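Local coordinates for SusD-like protein BACOVA_02651 (Bacteroides ovatus, PDB 5E76) that binds xyloglucan at the cell surface and probably mediates its capture before transport into the periplasm for degradation, at residues 46-51 and 271-276; 42-47 and 438-443. All coordinates share one frame; numbering follows the deposited sequence.

Contact 1: 46-51 and 271-276; sequences PWNYPQ and WSSYNG. With BGC (beta-D-glucopyranose), chain B; BGC (beta-D-glucopyranose), chain C; XYS (alpha-D-xylopyranose), chain D; BGC (beta-D-glucopyranose), chain E.
Two first torsions bring Asn48 and Ser273 together: CG of Asn48 is anti to its carbonyl carbon (chi1 -72°), while OG of Ser273 sits between backbone N and carbonyl carbon (chi1 48°), leaving Asn48 CG 3.1 Å from Ser273 OG. That hydroxyl is shared between protein and sugar. It is hydrogen-bonded to the hydroxyl of Ser45, and also to O3 of the chain C glucose, where Ser273 OG and O3 are 2.9 Å apart and either could be the donor. Tyr274 backs the asparagine: the amide end of Asn48 lies over one face of the Tyr274 ring, and Asn48 CB comes within 3.5 Å of Tyr274 CE1. Trp47, Asn48, Tyr49, Trp271 and Ser273 all belong to the glycan pocket of this SusD-family protein, and their division of labour is a familiar one in carbohydrate recognition, with aromatic side chains forming a platform for the sugar rings and small polar groups reading their hydroxyls. The Trp47 indole is held between Pro46 CB on one face and the chain B glucose on the other, whose C4 stands 3.5 Å above the ring plane. An alanine in place of Trp47 would leave this glucose without its flat support and is likely to weaken the hold on the glucan backbone. Further along, the chain E glucose rests its C5 over one face of Trp271, displaced toward the rim, while the indole N-H is hydrogen-bonded to Asp257. The carbonyl O of Trp271 lies 2.9 Å from O2 of the chain C glucose. Tyr49 attends to a side-chain sugar instead, its OH approaching C2 of the xylose at 3.2 Å.

Contact 2: 42-47 and 438-443; sequences DMYSPW and GYRTDA. With BGC (beta-D-glucopyranose), chain B; BGC (beta-D-glucopyranose), chain F.
Tyr44 lays one face of its ring on Gly438 in a CH-pi contact, the Gly438 CA lying 4.2 Å from the ring centroid and 23° off the normal. Pro46 N covers the opposite face toward the rim, so the phenol is sandwiched. At the ring edge, Arg440 CD reaches Tyr44 CE2 at 4.1 Å. With CG between the backbone N and the carbonyl carbon (chi1 63°) and a bend at chi3, the arginine then carries its guanidinium to Pro46, whose pyrrolidine lies over one face of it, though the fit is too tight in the model for its detail to be trusted. NH2 ends 3.7 Å from Trp47 CZ2, the two side chains crossing at about a right angle and their planes 68° apart. One water ties the group together: it donates to Gly438 O at 2.6 Å, accepts from Arg440 NH1 at 2.9 Å and has a longer hydrogen bond with Tyr44 OH, donor not settled. A second layer sets these groups in place. Gly438 adopts a backbone conformation in which any CB would run into the preceding carbonyl O, and Arg440 is tethered by backbone bonding to Thr472. On the other segment, Ser45 OG accepts from Trp47 N at 3.1 Å, closing an ST turn just after strand 43-44, from which the indole of Trp47 departs. Beyond that indole lies the chain F glucose, its C1 3.7 Å from Trp47 CH2. Trp47 belongs to the glycan pocket, with the chain B glucose over one indole face in the aromatic-platform manner of carbohydrate-binding sites and Arg440 beside it on the 438-443 loop.

Overall arrangement
Both contacts start from the same part of the chain, strand 43-44 and the loop that follows it, and share Pro46 and Trp47; their centres lie only 7 Å apart, and both touch the chain B glucose. They also meet in the two-stranded antiparallel sheet of 43-44 and 275-276, where Asn275 N probably donates to Tyr44 O. Contact 1 is partly buried, with Asn48, Ser272 and Tyr274 enclosed, and much of its chemistry is directed at the ligand through aromatic faces and hydroxyls. Contact 2 is a surface contact, in which the 438-443 loop packs against Tyr44 and Pro46 through a glycine and an arginine, with a bridging water, and its sugar contacts come through Trp47.

Contact 1: 46-51 and 271-276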
loop_
_atom_site.group_PDB
_atom_site.type_symbol
_atom_site.label_atom_id
_atom_site.label_comp_id
_atom_site.label_asym_id
_atom_site.label_seq_id
_atom_site.Cartn_x
_atom_site.Cartn_y
_atom_site.Cartn_z
ATOM N N PRO A 46 14.635 -2.133 -14.957
ATOM C CA PRO A 46 16.046 -2.371 -14.645
ATOM C C PRO A 46 16.749 -1.070 -14.239
ATOM O O PRO A 46 17.797 -1.119 -13.598
ATOM C CB PRO A 46 16.619 -2.932 -15.952
ATOM C CG PRO A 46 15.439 -3.353 -16.745
ATOM C CD PRO A 46 14.303 -2.469 -16.354
ATOM N N TRP A 47 16.148 0.067 -14.568
ATOM C CA TRP A 47 16.813 1.354 -14.400
ATOM C C TRP A 47 16.129 2.173 -13.311
ATOM O O TRP A 47 16.589 3.259 -12.991
ATOM C CB TRP A 47 16.855 2.121 -15.743
ATOM C CG TRP A 47 17.410 1.228 -16.837
ATOM C CD1 TRP A 47 18.678 0.703 -16.908
ATOM C CD2 TRP A 47 16.699 0.700 -17.968
ATOM N NE1 TRP A 47 18.803 -0.105 -18.010
ATOM C CE2 TRP A 47 17.608 -0.122 -18.687
ATOM C CE3 TRP A 47 15.384 0.844 -18.446
ATOM C CZ2 TRP A 47 17.246 -0.800 -19.858
ATOM C CZ3 TRP A 47 15.022 0.179 -19.626
ATOM C CH2 TRP A 47 15.954 -0.638 -20.316
ATOM N N ASN A 48 15.034 1.662 -12.735
ATOM C CA ASN A 48 14.447 2.307 -11.552
ATOM C C ASN A 48 14.367 1.357 -10.345
ATOM O O ASN A 48 13.302 0.819 -10.033
ATOM C CB ASN A 48 13.051 2.860 -11.844
ATOM C CG ASN A 48 13.070 4.101 -12.740
ATOM O OD1 ASN A 48 14.136 4.579 -13.127
ATOM N ND2 ASN A 48 11.877 4.614 -13.086
ATOM N N TYR A 49 15.499 1.182 -9.659
ATOM C CA TYR A 49 15.541 0.445 -8.409
ATOM C C TYR A 49 15.081 -0.992 -8.527
ATOM O O TYR A 49 14.217 -1.400 -7.775
ATOM C CB TYR A 49 14.661 1.138 -7.372
ATOM C CG TYR A 49 15.042 2.570 -7.103
ATOM C CD1 TYR A 49 16.277 2.868 -6.554
ATOM C CD2 TYR A 49 14.169 3.620 -7.383
ATOM C CE1 TYR A 49 16.645 4.140 -6.290
ATOM C CE2 TYR A 49 14.528 4.930 -7.131
ATOM C CZ TYR A 49 15.786 5.180 -6.578
ATOM O OH TYR A 49 16.205 6.459 -6.300
ATOM N N PRO A 50 15.665 -1.755 -9.463
ATOM C CA PRO A 50 15.244 -3.148 -9.685
ATOM C C PRO A 50 15.436 -4.013 -8.422
ATOM O O PRO A 50 14.713 -5.002 -8.176
ATOM C CB PRO A 50 16.157 -3.615 -10.832
ATOM C CG PRO A 50 17.412 -2.672 -10.737
ATOM C CD PRO A 50 16.840 -1.364 -10.271
ATOM N N GLN A 51 16.409 -3.609 -7.602
ATOM C CA GLN A 51 16.901 -4.480 -6.554
ATOM C C GLN A 51 15.770 -4.921 -5.611
ATOM O O GLN A 51 15.796 -6.045 -5.114
ATOM C CB GLN A 51 18.063 -3.812 -5.765
ATOM C CG GLN A 51 17.732 -2.438 -5.168
ATOM C CD GLN A 51 18.109 -1.237 -6.066
ATOM O OE1 GLN A 51 18.031 -1.297 -7.301
ATOM N NE2 GLN A 51 18.491 -0.125 -5.427
ATOM N N TRP A 271 9.733 10.795 -16.126
ATOM C CA TRP A 271 10.830 9.924 -16.523
ATOM C C TRP A 271 10.660 8.460 -16.164
ATOM O O TRP A 271 11.588 7.685 -16.354
ATOM C CB TRP A 271 12.135 10.438 -15.880
ATOM C CG TRP A 271 11.959 10.651 -14.427
ATOM C CD1 TRP A 271 11.789 9.686 -13.474
ATOM C CD2 TRP A 271 11.903 11.907 -13.743
ATOM N NE1 TRP A 271 11.625 10.262 -12.247
ATOM C CE2 TRP A 271 11.701 11.624 -12.378
ATOM C CE3 TRP A 271 12.014 13.245 -14.149
ATOM C CZ2 TRP A 271 11.611 12.631 -11.414
ATOM C CZ3 TRP A 271 11.915 14.239 -13.194
ATOM C CH2 TRP A 271 11.716 13.933 -11.846
ATOM N N SER A 272 9.521 8.075 -15.615
ATOM C CA SER A 272 9.294 6.657 -15.253
ATOM C C SER A 272 9.636 5.671 -16.368
ATOM O O SER A 272 9.254 5.843 -17.507
ATOM C CB SER A 272 7.840 6.399 -14.844
ATOM O OG SER A 272 7.778 5.197 -14.073
ATOM N N SER A 273 10.389 4.645 -16.017
ATOM C CA SER A 273 10.682 3.557 -16.928
ATOM C C SER A 273 10.087 2.262 -16.390
ATOM O O SER A 273 10.450 1.155 -16.815
ATOM C CB SER A 273 12.178 3.435 -17.087
ATOM O OG SER A 273 12.747 3.453 -15.790
ATOM N N TYR A 274 9.184 2.420 -15.432
ATOM C CA TYR A 274 8.487 1.279 -14.834
ATOM C C TYR A 274 7.535 0.650 -15.833
ATOM O O TYR A 274 6.864 1.371 -16.590
ATOM C CB TYR A 274 7.693 1.720 -13.611
ATOM C CG TYR A 274 8.500 1.884 -12.353
ATOM C CD1 TYR A 274 9.457 0.949 -11.993
ATOM C CD2 TYR A 274 8.282 2.958 -11.507
ATOM C CE1 TYR A 274 10.194 1.082 -10.834
ATOM C CE2 TYR A 274 9.002 3.093 -10.334
ATOM C CZ TYR A 274 9.950 2.148 -10.005
ATOM O OH TYR A 274 10.670 2.300 -8.850
ATOM N N ASN A 275 7.490 -0.683 -15.841
ATOM C CA ASN A 275 6.439 -1.415 -16.555
ATOM C C ASN A 275 5.817 -2.517 -15.714
ATOM O O ASN A 275 6.518 -3.270 -15.025
ATOM C CB ASN A 275 6.999 -1.990 -17.853
ATOM C CG ASN A 275 7.278 -0.915 -18.866
ATOM O OD1 ASN A 275 6.353 -0.394 -19.512
ATOM N ND2 ASN A 275 8.552 -0.519 -18.968
ATOM N N GLY A 276 4.492 -2.555 -15.734
ATOM C CA GLY A 276 3.732 -3.623 -15.129
ATOM C C GLY A 276 4.402 -4.937 -15.450
ATOM O O GLY A 276 4.796 -5.186 -16.595
HETATM C C2 BGC B . 18.664 4.021 -18.877
HETATM C C3 BGC B . 18.673 3.551 -20.285
HETATM C C4 BGC B . 17.377 3.042 -20.746
HETATM C C5 BGC B . 16.335 4.075 -20.512
HETATM C C6 BGC B . 14.989 3.758 -21.152
HETATM C C1 BGC B . 17.427 4.859 -18.491
HETATM O O2 BGC B . 19.785 4.862 -18.676
HETATM O O3 BGC B . 19.725 2.523 -20.379
HETATM O O4 BGC B . 17.438 2.692 -22.175
HETATM O O5 BGC B . 16.171 4.205 -19.060
HETATM O O6 BGC B . 14.086 4.821 -20.923
HETATM C C2 BGC C . 15.074 7.547 -15.566
HETATM C C3 BGC C . 15.778 6.298 -15.924
HETATM C C4 BGC C . 16.850 6.572 -16.873
HETATM C C5 BGC C . 17.835 7.530 -16.342
HETATM C C6 BGC C . 18.830 7.837 -17.438
HETATM C C1 BGC C . 16.062 8.505 -14.873
HETATM O O2 BGC C . 13.956 7.277 -14.726
HETATM O O3 BGC C . 14.819 5.327 -16.478
HETATM O O4 BGC C . 17.576 5.349 -17.202
HETATM O O5 BGC C . 17.176 8.758 -15.892
HETATM O O6 BGC C . 19.367 9.142 -17.291
HETATM C C1 XYS D . 15.588 8.559 -9.190
HETATM C C2 XYS D . 16.938 8.704 -8.501
HETATM C C3 XYS D . 18.038 8.005 -9.292
HETATM C C4 XYS D . 17.625 6.586 -9.668
HETATM C C5 XYS D . 16.230 6.566 -10.281
HETATM O O2 XYS D . 17.259 10.093 -8.362
HETATM O O3 XYS D . 19.239 7.965 -8.513
HETATM O O4 XYS D . 18.568 6.042 -10.599
HETATM O O5 XYS D . 15.302 7.176 -9.388
HETATM C C2 BGC E . 16.633 12.978 -13.285
HETATM C C3 BGC E . 16.282 11.947 -14.352
HETATM C C4 BGC E . 16.271 10.538 -13.771
HETATM C C5 BGC E . 15.456 10.482 -12.485
HETATM C C6 BGC E . 15.509 9.091 -11.862
HETATM C C1 BGC E . 15.795 12.774 -12.030
HETATM O O2 BGC E . 16.413 14.296 -13.801
HETATM O O3 BGC E . 17.234 12.019 -15.420
HETATM O O4 BGC E . 15.720 9.628 -14.729
HETATM O O5 BGC E . 15.962 11.440 -11.556
HETATM O O6 BGC E . 15.408 9.194 -10.438
#

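Contact 2: 42-47 and 438-443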
loop_
_atom_site.group_PDB
_atom_site.type_symbol
_atom_site.label_atom_id
_atom_site.label_comp_id
_atom_site.label_asym_id
_atom_site.label_seq_id
_atom_site.Cartn_x
_atom_site.Cartn_y
_atom_site.Cartn_z
ATOM N N ASP A 42 4.580 -5.778 -8.396
ATOM C CA ASP A 42 3.567 -5.057 -9.160
ATOM C C ASP A 42 4.096 -4.588 -10.524
ATOM O O ASP A 42 3.414 -4.668 -11.544
ATOM C CB ASP A 42 3.073 -3.836 -8.393
ATOM C CG ASP A 42 2.143 -4.180 -7.267
ATOM O OD1 ASP A 42 1.998 -5.385 -6.969
ATOM O OD2 ASP A 42 1.568 -3.232 -6.674
ATOM N N MET A 43 5.310 -4.080 -10.547
ATOM C CA MET A 43 5.861 -3.517 -11.772
ATOM C C MET A 43 7.394 -3.452 -11.637
ATOM O O MET A 43 7.947 -3.763 -10.581
ATOM C CB MET A 43 5.247 -2.138 -12.047
ATOM C CG MET A 43 6.010 -0.967 -11.453
ATOM S SD MET A 43 6.647 -1.186 -9.785
ATOM C CE MET A 43 5.331 -1.057 -8.672
ATOM N N TYR A 44 8.087 -3.045 -12.690
ATOM C CA TYR A 44 9.519 -3.290 -12.736
ATOM C C TYR A 44 10.234 -2.412 -13.756
ATOM O O TYR A 44 9.671 -2.096 -14.811
ATOM C CB TYR A 44 9.773 -4.759 -13.057
ATOM C CG TYR A 44 11.213 -5.085 -13.310
ATOM C CD1 TYR A 44 12.189 -4.976 -12.288
ATOM C CD2 TYR A 44 11.620 -5.508 -14.560
ATOM C CE1 TYR A 44 13.511 -5.283 -12.529
ATOM C CE2 TYR A 44 12.942 -5.803 -14.822
ATOM C CZ TYR A 44 13.883 -5.701 -13.801
ATOM O OH TYR A 44 15.184 -6.021 -14.094
ATOM N N SER A 45 11.482 -2.071 -13.425
ATOM C CA SER A 45 12.397 -1.399 -14.307
ATOM C C SER A 45 13.845 -1.737 -13.950
ATOM O O SER A 45 14.258 -1.625 -12.778
ATOM C CB SER A 45 12.214 0.111 -14.229
ATOM O OG SER A 45 13.189 0.759 -15.028
ATOM N N PRO A 46 14.635 -2.133 -14.957
ATOM C CA PRO A 46 16.046 -2.371 -14.645
ATOM C C PRO A 46 16.749 -1.070 -14.239
ATOM O O PRO A 46 17.797 -1.119 -13.598
ATOM C CB PRO A 46 16.619 -2.932 -15.952
ATOM C CG PRO A 46 15.439 -3.353 -16.745
ATOM C CD PRO A 46 14.303 -2.469 -16.354
ATOM N N TRP A 47 16.148 0.067 -14.568
ATOM C CA TRP A 47 16.813 1.354 -14.400
ATOM C C TRP A 47 16.129 2.173 -13.311
ATOM O O TRP A 47 16.589 3.259 -12.991
ATOM C CB TRP A 47 16.855 2.121 -15.743
ATOM C CG TRP A 47 17.410 1.228 -16.837
ATOM C CD1 TRP A 47 18.678 0.703 -16.908
ATOM C CD2 TRP A 47 16.699 0.700 -17.968
ATOM N NE1 TRP A 47 18.803 -0.105 -18.010
ATOM C CE2 TRP A 47 17.608 -0.122 -18.687
ATOM C CE3 TRP A 47 15.384 0.844 -18.446
ATOM C CZ2 TRP A 47 17.246 -0.800 -19.858
ATOM C CZ3 TRP A 47 15.022 0.179 -19.626
ATOM C CH2 TRP A 47 15.954 -0.638 -20.316
ATOM N N GLY A 438 12.320 -9.863 -12.140
ATOM C CA GLY A 438 13.425 -9.403 -12.951
ATOM C C GLY A 438 13.347 -9.768 -14.425
ATOM O O GLY A 438 14.224 -9.350 -15.172
ATOM N N TYR A 439 12.331 -10.521 -14.842
ATOM C CA TYR A 439 12.170 -10.860 -16.260
ATOM C C TYR A 439 11.393 -9.760 -16.901
ATOM O O TYR A 439 10.574 -9.119 -16.241
ATOM C CB TYR A 439 11.443 -12.176 -16.477
ATOM C CG TYR A 439 12.230 -13.403 -16.163
ATOM C CD1 TYR A 439 12.370 -13.836 -14.857
ATOM C CD2 TYR A 439 12.842 -14.135 -17.164
ATOM C CE1 TYR A 439 13.106 -14.957 -14.555
ATOM C CE2 TYR A 439 13.572 -15.281 -16.863
ATOM C CZ TYR A 439 13.687 -15.677 -15.558
ATOM O OH TYR A 439 14.400 -16.797 -15.215
ATOM N N ARG A 440 11.646 -9.533 -18.189
ATOM C CA ARG A 440 10.838 -8.615 -18.978
ATOM C C ARG A 440 10.817 -9.058 -20.449
ATOM O O ARG A 440 11.570 -9.945 -20.864
ATOM C CB ARG A 440 11.377 -7.205 -18.820
ATOM C CG ARG A 440 12.765 -7.033 -19.331
ATOM C CD ARG A 440 13.288 -5.712 -18.868
ATOM N NE ARG A 440 14.256 -5.083 -19.777
ATOM C CZ ARG A 440 15.573 -4.984 -19.561
ATOM N NH1 ARG A 440 16.157 -5.496 -18.451
ATOM N NH2 ARG A 440 16.328 -4.355 -20.469
ATOM N N THR A 441 9.940 -8.468 -21.243
ATOM C CA THR A 441 9.740 -8.961 -22.602
ATOM C C THR A 441 9.563 -7.764 -23.543
ATOM O O THR A 441 8.952 -6.759 -23.174
ATOM C CB THR A 441 8.519 -9.951 -22.646
ATOM O OG1 THR A 441 8.705 -10.947 -23.662
ATOM C CG2 THR A 441 7.227 -9.223 -22.828
ATOM N N ASP A 442 10.138 -7.852 -24.739
ATOM C CA ASP A 442 10.094 -6.733 -25.695
ATOM C C ASP A 442 8.696 -6.203 -25.969
ATOM O O ASP A 442 8.506 -4.993 -26.122
ATOM C CB ASP A 442 10.698 -7.138 -27.050
ATOM C CG ASP A 442 12.187 -7.531 -26.965
ATOM O OD1 ASP A 442 12.864 -7.258 -25.932
ATOM O OD2 ASP A 442 12.673 -8.125 -27.962
ATOM N N ALA A 443 7.726 -7.113 -26.062
ATOM C CA ALA A 443 6.415 -6.743 -26.558
ATOM C C ALA A 443 5.302 -7.471 -25.832
ATOM O O ALA A 443 5.234 -8.703 -25.819
ATOM C CB ALA A 443 6.339 -7.012 -28.048
HETATM C C2 BGC B . 18.664 4.021 -18.877
HETATM C C3 BGC B . 18.673 3.551 -20.285
HETATM C C4 BGC B . 17.377 3.042 -20.746
HETATM C C5 BGC B . 16.335 4.075 -20.512
HETATM C C6 BGC B . 14.989 3.758 -21.152
HETATM C C1 BGC B . 17.427 4.859 -18.491
HETATM O O2 BGC B . 19.785 4.862 -18.676
HETATM O O3 BGC B . 19.725 2.523 -20.379
HETATM O O4 BGC B . 17.438 2.692 -22.175
HETATM O O5 BGC B . 16.171 4.205 -19.060
HETATM O O6 BGC B . 14.086 4.821 -20.923
HETATM C C2 BGC F . 17.070 1.408 -24.366
HETATM C C3 BGC F . 17.358 0.081 -24.969
HETATM C C4 BGC F . 18.769 -0.283 -24.886
HETATM C C5 BGC F . 19.238 -0.261 -23.484
HETATM C C6 BGC F . 20.707 -0.625 -23.438
HETATM C C1 BGC F . 17.542 1.483 -22.896
HETATM O O2 BGC F . 15.665 1.674 -24.421
HETATM O O3 BGC F . 16.969 0.089 -26.392
HETATM O O4 BGC F . 18.955 -1.629 -25.440
HETATM O O5 BGC F . 19.021 1.051 -22.858
HETATM O O6 BGC F . 21.301 -0.066 -22.286
HETATM O O HOH W 1 15.545 -7.764 -16.721
#